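Local coordinates for protein eukaryotic peptide chain release factor GTP-binding subunit (Schizosaccharomyces pombe, PDB 1R5B) that serves as the GTP-binding subunit of a eukaryotic translation release factor, a three-domain member of the elongation factor Tu-like family of P-loop GTP-binding proteins, at residues 229-240 / 251-259; 40-48 / 117-128. All coordinates share one frame; numbering follows the deposited sequence.

Contact 1 of 2, residues 229-240 / 251-259; sequences MPVSAYTGQNVK and YQGPSLLEY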
loop_
_atom_site.group_PDB
_atom_site.type_symbol
_atom_site.label_atom_id
_atom_site.label_comp_id
_atom_site.label_asym_id
_atom_site.label_seq_id
_atom_site.Cartn_x
_atom_site.Cartn_y
_atom_site.Cartn_z
ATOM N N MET A 229 0.800 11.459 16.257
ATOM C CA MET A 229 2.260 11.523 16.183
ATOM C C MET A 229 2.774 12.928 16.423
ATOM O O MET A 229 2.291 13.873 15.803
ATOM C CB MET A 229 2.745 11.072 14.817
ATOM C CG MET A 229 3.482 9.761 14.889
ATOM S SD MET A 229 4.011 9.181 13.325
ATOM C CE MET A 229 2.565 9.191 12.465
ATOM N N PRO A 230 3.760 13.067 17.306
ATOM C CA PRO A 230 4.389 14.361 17.533
ATOM C C PRO A 230 5.425 14.588 16.454
ATOM O O PRO A 230 6.111 13.635 16.055
ATOM C CB PRO A 230 5.045 14.188 18.895
ATOM C CG PRO A 230 5.394 12.750 18.949
ATOM C CD PRO A 230 4.359 12.022 18.154
ATOM N N VAL A 231 5.466 15.814 15.947
ATOM C CA VAL A 231 6.513 16.283 15.056
ATOM C C VAL A 231 6.813 17.759 15.312
ATOM O O VAL A 231 6.094 18.459 16.036
ATOM C CB VAL A 231 6.124 16.146 13.571
ATOM C CG1 VAL A 231 5.591 14.750 13.256
ATOM C CG2 VAL A 231 5.091 17.188 13.180
ATOM N N SER A 232 7.894 18.216 14.695
ATOM C CA SER A 232 8.157 19.633 14.531
ATOM C C SER A 232 8.611 19.853 13.096
ATOM O O SER A 232 9.694 19.420 12.705
ATOM C CB SER A 232 9.219 20.116 15.510
ATOM O OG SER A 232 9.693 21.390 15.119
ATOM N N ALA A 233 7.772 20.537 12.327
ATOM C CA ALA A 233 7.990 20.752 10.904
ATOM C C ALA A 233 9.095 21.772 10.667
ATOM O O ALA A 233 9.724 21.776 9.606
ATOM C CB ALA A 233 6.691 21.214 10.237
ATOM N N TYR A 234 9.320 22.639 11.651
ATOM C CA TYR A 234 10.356 23.648 11.554
ATOM C C TYR A 234 11.709 22.950 11.572
ATOM O O TYR A 234 12.486 23.097 10.636
ATOM C CB TYR A 234 10.240 24.674 12.694
ATOM C CG TYR A 234 11.224 25.834 12.583
ATOM C CD1 TYR A 234 11.081 26.800 11.588
ATOM C CD2 TYR A 234 12.302 25.950 13.462
ATOM C CE1 TYR A 234 11.981 27.849 11.469
ATOM C CE2 TYR A 234 13.210 27.007 13.356
ATOM C CZ TYR A 234 13.043 27.951 12.357
ATOM O OH TYR A 234 13.928 28.997 12.239
ATOM N N THR A 235 11.963 22.155 12.610
ATOM C CA THR A 235 13.252 21.465 12.761
ATOM C C THR A 235 13.329 20.143 12.017
ATOM O O THR A 235 14.396 19.543 11.938
ATOM C CB THR A 235 13.556 21.184 14.243
ATOM O OG1 THR A 235 12.610 20.243 14.766
ATOM C CG2 THR A 235 13.372 22.439 15.106
ATOM N N GLY A 236 12.203 19.680 11.487
ATOM C CA GLY A 236 12.127 18.361 10.885
ATOM C C GLY A 236 12.229 17.183 11.849
ATOM O O GLY A 236 12.396 16.038 11.432
ATOM N N GLN A 237 12.108 17.450 13.140
ATOM C CA GLN A 237 12.218 16.389 14.122
ATOM C C GLN A 237 10.994 15.462 14.063
ATOM O O GLN A 237 9.847 15.908 14.128
ATOM C CB GLN A 237 12.403 16.968 15.517
ATOM C CG GLN A 237 13.805 17.488 15.745
ATOM C CD GLN A 237 13.907 18.413 16.940
ATOM O OE1 GLN A 237 12.920 19.059 17.332
ATOM N NE2 GLN A 237 15.100 18.485 17.527
ATOM N N ASN A 238 11.278 14.172 13.932
ATOM C CA ASN A 238 10.271 13.122 13.833
ATOM C C ASN A 238 9.463 13.144 12.543
ATOM O O ASN A 238 8.412 12.524 12.488
ATOM C CB ASN A 238 9.333 13.119 15.048
ATOM C CG ASN A 238 8.822 11.721 15.383
ATOM O OD1 ASN A 238 9.604 10.784 15.561
ATOM N ND2 ASN A 238 7.512 11.579 15.467
ATOM N N VAL A 239 9.950 13.838 11.513
ATOM C CA VAL A 239 9.271 13.833 10.217
ATOM C C VAL A 239 9.837 12.688 9.411
ATOM O O VAL A 239 9.089 11.778 9.068
ATOM C CB VAL A 239 9.276 15.221 9.468
ATOM C CG1 VAL A 239 10.624 15.660 9.138
ATOM C CG2 VAL A 239 8.502 15.154 8.168
ATOM N N LYS A 240 11.145 12.697 9.149
ATOM C CA LYS A 240 11.812 11.616 8.426
ATOM C C LYS A 240 12.522 10.684 9.400
ATOM O O LYS A 240 12.291 9.486 9.394
ATOM C CB LYS A 240 12.834 12.161 7.423
ATOM C CG LYS A 240 13.366 11.077 6.472
ATOM C CD LYS A 240 14.713 11.405 5.884
ATOM C CE LYS A 240 15.142 10.312 4.902
ATOM N NZ LYS A 240 16.598 10.400 4.580
ATOM N N TYR A 251 8.673 9.434 23.657
ATOM C CA TYR A 251 8.100 8.935 22.399
ATOM C C TYR A 251 9.049 7.922 21.808
ATOM O O TYR A 251 10.224 8.227 21.548
ATOM C CB TYR A 251 7.882 10.034 21.359
ATOM C CG TYR A 251 7.240 9.502 20.090
ATOM C CD1 TYR A 251 5.923 9.063 20.099
ATOM C CD2 TYR A 251 7.950 9.421 18.894
ATOM C CE1 TYR A 251 5.316 8.567 18.949
ATOM C CE2 TYR A 251 7.351 8.922 17.729
ATOM C CZ TYR A 251 6.031 8.497 17.766
ATOM O OH TYR A 251 5.408 7.989 16.643
ATOM N N GLN A 252 8.551 6.714 21.600
ATOM C CA GLN A 252 9.394 5.675 21.045
ATOM C C GLN A 252 8.663 4.970 19.902
ATOM O O GLN A 252 8.829 3.767 19.679
ATOM C CB GLN A 252 9.811 4.714 22.157
ATOM C CG GLN A 252 10.656 5.351 23.307
ATOM C CD GLN A 252 12.192 5.205 23.143
ATOM O OE1 GLN A 252 12.684 4.723 22.110
ATOM N NE2 GLN A 252 12.943 5.626 24.175
ATOM N N GLY A 253 7.852 5.743 19.180
ATOM C CA GLY A 253 7.174 5.268 17.988
ATOM C C GLY A 253 7.963 5.617 16.737
ATOM O O GLY A 253 9.137 5.979 16.811
ATOM N N PRO A 254 7.329 5.480 15.581
ATOM C CA PRO A 254 7.952 5.850 14.310
ATOM C C PRO A 254 7.815 7.334 13.970
ATOM O O PRO A 254 6.934 8.030 14.482
ATOM C CB PRO A 254 7.167 4.999 13.301
ATOM C CG PRO A 254 5.816 4.873 13.882
ATOM C CD PRO A 254 5.981 4.916 15.377
ATOM N N SER A 255 8.699 7.799 13.093
ATOM C CA SER A 255 8.582 9.116 12.481
ATOM C C SER A 255 7.391 9.136 11.537
ATOM O O SER A 255 6.897 8.093 11.134
ATOM C CB SER A 255 9.847 9.472 11.701
ATOM O OG SER A 255 9.930 8.727 10.505
ATOM N N LEU A 256 6.938 10.328 11.178
ATOM C CA LEU A 256 5.809 10.451 10.278
ATOM C C LEU A 256 6.040 9.633 9.015
ATOM O O LEU A 256 5.224 8.783 8.688
ATOM C CB LEU A 256 5.527 11.907 9.930
ATOM C CG LEU A 256 4.416 12.117 8.908
ATOM C CD1 LEU A 256 3.144 11.431 9.371
ATOM C CD2 LEU A 256 4.178 13.595 8.694
ATOM N N LEU A 257 7.150 9.877 8.324
ATOM C CA LEU A 257 7.403 9.206 7.049
ATOM C C LEU A 257 7.552 7.694 7.215
ATOM O O LEU A 257 7.179 6.934 6.335
ATOM C CB LEU A 257 8.635 9.776 6.346
ATOM C CG LEU A 257 8.490 11.212 5.808
ATOM C CD1 LEU A 257 9.746 11.588 5.082
ATOM C CD2 LEU A 257 7.306 11.377 4.892
ATOM N N GLU A 258 8.083 7.270 8.350
ATOM C CA GLU A 258 8.252 5.859 8.630
ATOM C C GLU A 258 6.884 5.185 8.746
ATOM O O GLU A 258 6.679 4.086 8.260
ATOM C CB GLU A 258 9.027 5.712 9.931
ATOM C CG GLU A 258 9.291 4.294 10.389
ATOM C CD GLU A 258 10.045 4.257 11.705
ATOM O OE1 GLU A 258 10.659 5.285 12.083
ATOM O OE2 GLU A 258 10.016 3.191 12.359
ATOM N N TYR A 259 5.959 5.859 9.410
ATOM C CA TYR A 259 4.591 5.390 9.545
ATOM C C TYR A 259 3.838 5.415 8.193
ATOM O O TYR A 259 3.126 4.469 7.862
ATOM C CB TYR A 259 3.846 6.237 10.584
ATOM C CG TYR A 259 2.430 5.807 10.719
ATOM C CD1 TYR A 259 2.103 4.676 11.468
ATOM C CD2 TYR A 259 1.413 6.477 10.052
ATOM C CE1 TYR A 259 0.795 4.245 11.572
ATOM C CE2 TYR A 259 0.094 6.040 10.145
ATOM C CZ TYR A 259 -0.199 4.928 10.897
ATOM O OH TYR A 259 -1.485 4.495 10.997
#
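L256 and L257, in the first turn of helix 256-262, donate their backbone N-H groups to the loop carbonyls of N238 and V239. The bond from L257 N to V239 O is 2.8 Å long and nearly straight at both ends, with 171° at the hydrogen; the one from L256 N to N238 O measures 3.0 Å. S255 holds the N-cap position and forms a capping box with E258. Its OG lies between the backbone N and the carbonyl carbon (chi1 73°), from where it accepts from E258 N and donates to K240 O at 2.7 Å, approaching above that carbonyl plane. The loop thus satisfies amide hydrogens that a helix start leaves without internal acceptors.

The tight apolar part surrounds M229 and Y251. P230 CD sits over one face of the Y251 ring, 3.9 Å from its centroid and 18° off the normal, a CH-pi contact, while G253 N lies over the opposite face. Y251 OH donates in plane to a lone pair of P254 O at 2.6 Å. M229 bends at its chi3 torsion, which brings CE to 3.7 Å from Y259 CB. The N238 amide stands almost perpendicular to the Y251 ring, its ND2 bonded to P230 O and its OD1 to V243 N.

Packing thins at the exposed K240, whose CB and CG merely graze L257 CD1 at 3.9 Å before the extended chain runs on. Strand 226-230 is an edge of the six-stranded sheet of the GTP-binding domain; M229 pairs with strand 184-189, and V239 leans on helix 56-66.

Contact 2 of 2, residues 40-48 / 117-128; sequences GKEHVNIVF and ETEHRRFSLLDA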
loop_
_atom_site.group_PDB
_atom_site.type_symbol
_atom_site.label_atom_id
_atom_site.label_comp_id
_atom_site.label_asym_id
_atom_site.label_seq_id
_atom_site.Cartn_x
_atom_site.Cartn_y
_atom_site.Cartn_z
ATOM N N GLY A 40 8.445 -0.849 -9.445
ATOM C CA GLY A 40 8.494 0.528 -8.974
ATOM C C GLY A 40 7.730 0.741 -7.673
ATOM O O GLY A 40 6.879 -0.089 -7.304
ATOM N N LYS A 41 8.044 1.844 -6.985
ATOM C CA LYS A 41 7.351 2.252 -5.755
ATOM C C LYS A 41 5.834 2.431 -5.913
ATOM O O LYS A 41 5.356 2.898 -6.943
ATOM C CB LYS A 41 7.944 3.562 -5.226
ATOM C CG LYS A 41 9.358 3.427 -4.691
ATOM C CD LYS A 41 10.009 4.782 -4.464
ATOM C CE LYS A 41 11.513 4.650 -4.245
ATOM N NZ LYS A 41 11.911 5.056 -2.894
ATOM N N GLU A 42 5.086 2.070 -4.872
ATOM C CA GLU A 42 3.623 2.148 -4.889
ATOM C C GLU A 42 3.138 3.598 -4.851
ATOM O O GLU A 42 3.532 4.347 -3.981
ATOM C CB GLU A 42 3.047 1.371 -3.695
ATOM C CG GLU A 42 1.525 1.430 -3.544
ATOM C CD GLU A 42 1.023 0.813 -2.238
ATOM O OE1 GLU A 42 1.844 0.495 -1.352
ATOM O OE2 GLU A 42 -0.211 0.647 -2.094
ATOM N N HIS A 43 2.266 3.975 -5.779
ATOM C CA HIS A 43 1.711 5.319 -5.810
ATOM C C HIS A 43 0.605 5.433 -4.794
ATOM O O HIS A 43 -0.285 4.585 -4.754
ATOM C CB HIS A 43 1.115 5.654 -7.168
ATOM C CG HIS A 43 2.134 5.854 -8.245
ATOM N ND1 HIS A 43 3.232 5.033 -8.396
ATOM C CD2 HIS A 43 2.204 6.768 -9.244
ATOM C CE1 HIS A 43 3.938 5.439 -9.435
ATOM N NE2 HIS A 43 3.338 6.489 -9.965
ATOM N N VAL A 44 0.650 6.510 -4.021
ATOM C CA VAL A 44 -0.318 6.811 -2.969
ATOM C C VAL A 44 -0.714 8.283 -3.055
ATOM O O VAL A 44 0.108 9.123 -3.406
ATOM C CB VAL A 44 0.305 6.532 -1.588
ATOM C CG1 VAL A 44 -0.665 6.810 -0.480
ATOM C CG2 VAL A 44 0.765 5.094 -1.524
ATOM N N ASN A 45 -1.977 8.582 -2.770
ATOM C CA ASN A 45 -2.471 9.955 -2.717
ATOM C C ASN A 45 -2.640 10.371 -1.275
ATOM O O ASN A 45 -3.272 9.662 -0.481
ATOM C CB ASN A 45 -3.832 10.072 -3.407
ATOM C CG ASN A 45 -3.750 9.915 -4.920
ATOM O OD1 ASN A 45 -4.739 9.581 -5.563
ATOM N ND2 ASN A 45 -2.589 10.164 -5.486
ATOM N N ILE A 46 -2.083 11.517 -0.929
ATOM C CA ILE A 46 -2.117 12.019 0.442
ATOM C C ILE A 46 -2.587 13.457 0.447
ATOM O O ILE A 46 -2.220 14.246 -0.425
ATOM C CB ILE A 46 -0.736 11.870 1.112
ATOM C CG1 ILE A 46 -0.817 12.207 2.599
ATOM C CG2 ILE A 46 0.305 12.729 0.428
ATOM C CD1 ILE A 46 0.372 11.709 3.385
ATOM N N VAL A 47 -3.423 13.791 1.413
ATOM C CA VAL A 47 -3.919 15.148 1.550
ATOM C C VAL A 47 -3.676 15.614 2.975
ATOM O O VAL A 47 -3.851 14.850 3.914
ATOM C CB VAL A 47 -5.404 15.255 1.177
ATOM C CG1 VAL A 47 -6.300 14.438 2.127
ATOM C CG2 VAL A 47 -5.836 16.698 1.152
ATOM N N PHE A 48 -3.247 16.864 3.113
ATOM C CA PHE A 48 -2.985 17.478 4.409
ATOM C C PHE A 48 -4.074 18.503 4.712
ATOM O O PHE A 48 -4.468 19.280 3.848
ATOM C CB PHE A 48 -1.610 18.151 4.412
ATOM C CG PHE A 48 -0.476 17.187 4.475
ATOM C CD1 PHE A 48 -0.117 16.458 3.367
ATOM C CD2 PHE A 48 0.220 16.988 5.648
ATOM C CE1 PHE A 48 0.925 15.554 3.426
ATOM C CE2 PHE A 48 1.266 16.084 5.707
ATOM C CZ PHE A 48 1.616 15.371 4.595
ATOM N N GLU A 117 8.845 10.790 -1.788
ATOM C CA GLU A 117 9.046 9.348 -1.688
ATOM C C GLU A 117 9.609 8.902 -0.360
ATOM O O GLU A 117 10.367 9.611 0.285
ATOM C CB GLU A 117 9.976 8.840 -2.791
ATOM C CG GLU A 117 9.533 9.187 -4.198
ATOM C CD GLU A 117 10.214 8.324 -5.247
ATOM O OE1 GLU A 117 11.212 7.657 -4.910
ATOM O OE2 GLU A 117 9.753 8.306 -6.406
ATOM N N THR A 118 9.190 7.709 0.027
ATOM C CA THR A 118 9.793 6.917 1.083
ATOM C C THR A 118 10.343 5.665 0.405
ATOM O O THR A 118 10.305 5.570 -0.824
ATOM C CB THR A 118 8.717 6.537 2.100
ATOM O OG1 THR A 118 7.638 5.826 1.446
ATOM C CG2 THR A 118 8.082 7.796 2.694
ATOM N N GLU A 119 10.819 4.696 1.190
ATOM C CA GLU A 119 11.500 3.527 0.628
ATOM C C GLU A 119 10.577 2.757 -0.315
ATOM O O GLU A 119 10.988 2.385 -1.407
ATOM C CB GLU A 119 12.021 2.608 1.741
ATOM C CG GLU A 119 12.986 1.517 1.282
ATOM C CD GLU A 119 13.240 0.434 2.333
ATOM O OE1 GLU A 119 13.967 -0.550 2.038
ATOM O OE2 GLU A 119 12.721 0.560 3.465
ATOM N N HIS A 120 9.322 2.550 0.087
ATOM C CA HIS A 120 8.404 1.719 -0.686
ATOM C C HIS A 120 7.334 2.477 -1.469
ATOM O O HIS A 120 6.649 1.867 -2.282
ATOM C CB HIS A 120 7.712 0.716 0.236
ATOM C CG HIS A 120 8.658 -0.131 1.028
ATOM N ND1 HIS A 120 9.467 -1.088 0.448
ATOM C CD2 HIS A 120 8.910 -0.180 2.356
ATOM C CE1 HIS A 120 10.186 -1.678 1.387
ATOM N NE2 HIS A 120 9.862 -1.151 2.555
ATOM N N ARG A 121 7.171 3.779 -1.234
ATOM C CA ARG A 121 6.017 4.498 -1.792
ATOM C C ARG A 121 6.314 5.865 -2.392
ATOM O O ARG A 121 7.231 6.559 -1.957
ATOM C CB ARG A 121 4.953 4.681 -0.712
ATOM C CG ARG A 121 4.226 3.410 -0.353
ATOM C CD ARG A 121 3.275 3.532 0.841
ATOM N NE ARG A 121 2.545 2.291 1.032
ATOM C CZ ARG A 121 1.805 1.990 2.090
ATOM N NH1 ARG A 121 1.655 2.840 3.103
ATOM N NH2 ARG A 121 1.201 0.814 2.121
ATOM N N ARG A 122 5.508 6.250 -3.385
ATOM C CA ARG A 122 5.483 7.624 -3.896
ATOM C C ARG A 122 4.167 8.316 -3.573
ATOM O O ARG A 122 3.121 7.920 -4.099
ATOM C CB ARG A 122 5.658 7.655 -5.409
ATOM C CG ARG A 122 5.469 9.063 -5.985
ATOM C CD ARG A 122 5.643 9.168 -7.465
ATOM N NE ARG A 122 7.016 8.877 -7.852
ATOM C CZ ARG A 122 7.500 9.082 -9.072
ATOM N NH1 ARG A 122 6.725 9.584 -10.037
ATOM N NH2 ARG A 122 8.768 8.788 -9.337
ATOM N N PHE A 123 4.234 9.379 -2.773
ATOM C CA PHE A 123 3.045 10.089 -2.316
ATOM C C PHE A 123 2.774 11.342 -3.129
ATOM O O PHE A 123 3.527 12.306 -3.066
ATOM C CB PHE A 123 3.186 10.470 -0.854
ATOM C CG PHE A 123 3.393 9.305 0.045
ATOM C CD1 PHE A 123 4.652 8.778 0.228
ATOM C CD2 PHE A 123 2.336 8.734 0.711
ATOM C CE1 PHE A 123 4.850 7.713 1.048
ATOM C CE2 PHE A 123 2.532 7.656 1.541
ATOM C CZ PHE A 123 3.794 7.144 1.707
ATOM N N SER A 124 1.686 11.326 -3.882
ATOM C CA SER A 124 1.223 12.497 -4.601
ATOM C C SER A 124 0.401 13.389 -3.665
ATOM O O SER A 124 -0.582 12.936 -3.084
ATOM C CB SER A 124 0.397 12.042 -5.806
ATOM O OG SER A 124 -0.297 13.120 -6.390
ATOM N N LEU A 125 0.806 14.649 -3.508
ATOM C CA LEU A 125 0.086 15.578 -2.620
ATOM C C LEU A 125 -1.124 16.203 -3.304
ATOM O O LEU A 125 -0.968 16.930 -4.270
ATOM C CB LEU A 125 1.003 16.701 -2.136
ATOM C CG LEU A 125 2.164 16.327 -1.210
ATOM C CD1 LEU A 125 3.345 17.231 -1.471
ATOM C CD2 LEU A 125 1.768 16.429 0.244
ATOM N N LEU A 126 -2.323 15.916 -2.797
ATOM C CA LEU A 126 -3.562 16.500 -3.320
ATOM C C LEU A 126 -3.859 17.860 -2.676
ATOM O O LEU A 126 -3.294 18.204 -1.636
ATOM C CB LEU A 126 -4.749 15.558 -3.062
ATOM C CG LEU A 126 -4.668 14.073 -3.448
ATOM C CD1 LEU A 126 -6.041 13.429 -3.394
ATOM C CD2 LEU A 126 -4.068 13.871 -4.823
ATOM N N ASP A 127 -4.768 18.618 -3.284
ATOM C CA ASP A 127 -5.225 19.897 -2.720
ATOM C C ASP A 127 -6.378 19.694 -1.741
ATOM O O ASP A 127 -7.309 18.938 -2.024
ATOM C CB ASP A 127 -5.640 20.855 -3.839
ATOM C CG ASP A 127 -4.509 21.117 -4.826
ATOM O OD1 ASP A 127 -3.335 21.105 -4.388
ATOM O OD2 ASP A 127 -4.692 21.316 -6.055
ATOM N N ALA A 128 -6.326 20.416 -0.616
ATOM C CA ALA A 128 -7.122 20.112 0.590
ATOM C C ALA A 128 -8.658 20.074 0.474
ATOM O O ALA A 128 -9.265 19.100 0.938
ATOM C CB ALA A 128 -6.702 21.039 1.756
HETATM O O HOH W 1 0.897 -1.567 0.305
#
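The H43 ring carries R122 CD over one face and K41 O at its edge, in plane. The R121 guanidinium, 76° from the E42 carboxylate plane, has E42 OE1 near its plane at the edge, together with a water. R121 NE makes a salt-bridge hydrogen bond to OE1 at 3.1 Å from above the carboxylate plane; the water bridges OE1 to NH2, and NH1 bonds the M263 carbonyl. At its edge the R122 guanidinium forms a salt bridge with E117, NE and NH2 both donating side-on to OE2. F123 has T118 OG1, hydrogen-bonded to D261 OD1, in its ring plane, while V44 CG1 approaches F123 CD2 obliquely at 3.8 Å.

Strands 42-48 and 121-125 form a parallel pair within the mixed sheet of the P-loop GTP-binding domain: N-H groups of E42, V44 and I46 alternate as donors with those of R122, S124 and L126. The I46 N to S124 O bond is 3.0 Å, with 173° at the hydrogen. V44, I46, F123 and L125 share one sheet face, which L260 of helix 256-262 helps cover. L125 CD2 lies 3.4 Å from F48 CE1.

K41 turns at chi4 (-115°), and NZ hydrogen-bonds T118 O at 2.7 Å and E119 O. Its salt bridge to E117 OE1, at 3.4 Å, completes a K41-E117-R122 network. E42 is shared by R121 and K269, and these charges probably favour the ionised forms around the start of strand 42-50 and the turn before strand 121-125.

Contacts 1 and 2 lie in series along the chain: 40-48 / 117-128 closes before 229-240 / 251-259 opens. Their centres are about 17 Å apart, and both belong to the six-stranded sheet of the GTP-binding domain. Contact 2 joins neighbouring strands 42-50 and 121-125 on one side of strand 147-153, whereas contact 1 lies at the opposite edge strand, 226-230. Helix 256-262 connects them: its start belongs to contact 1, its L260 packs on contact 2, and L257 O meets T118 CG2 at 3.8 Å. Strand 42-50 leads towards a sequence matching a P-loop, so early and late parts of the domain close into one P-loop nucleotide-binding fold.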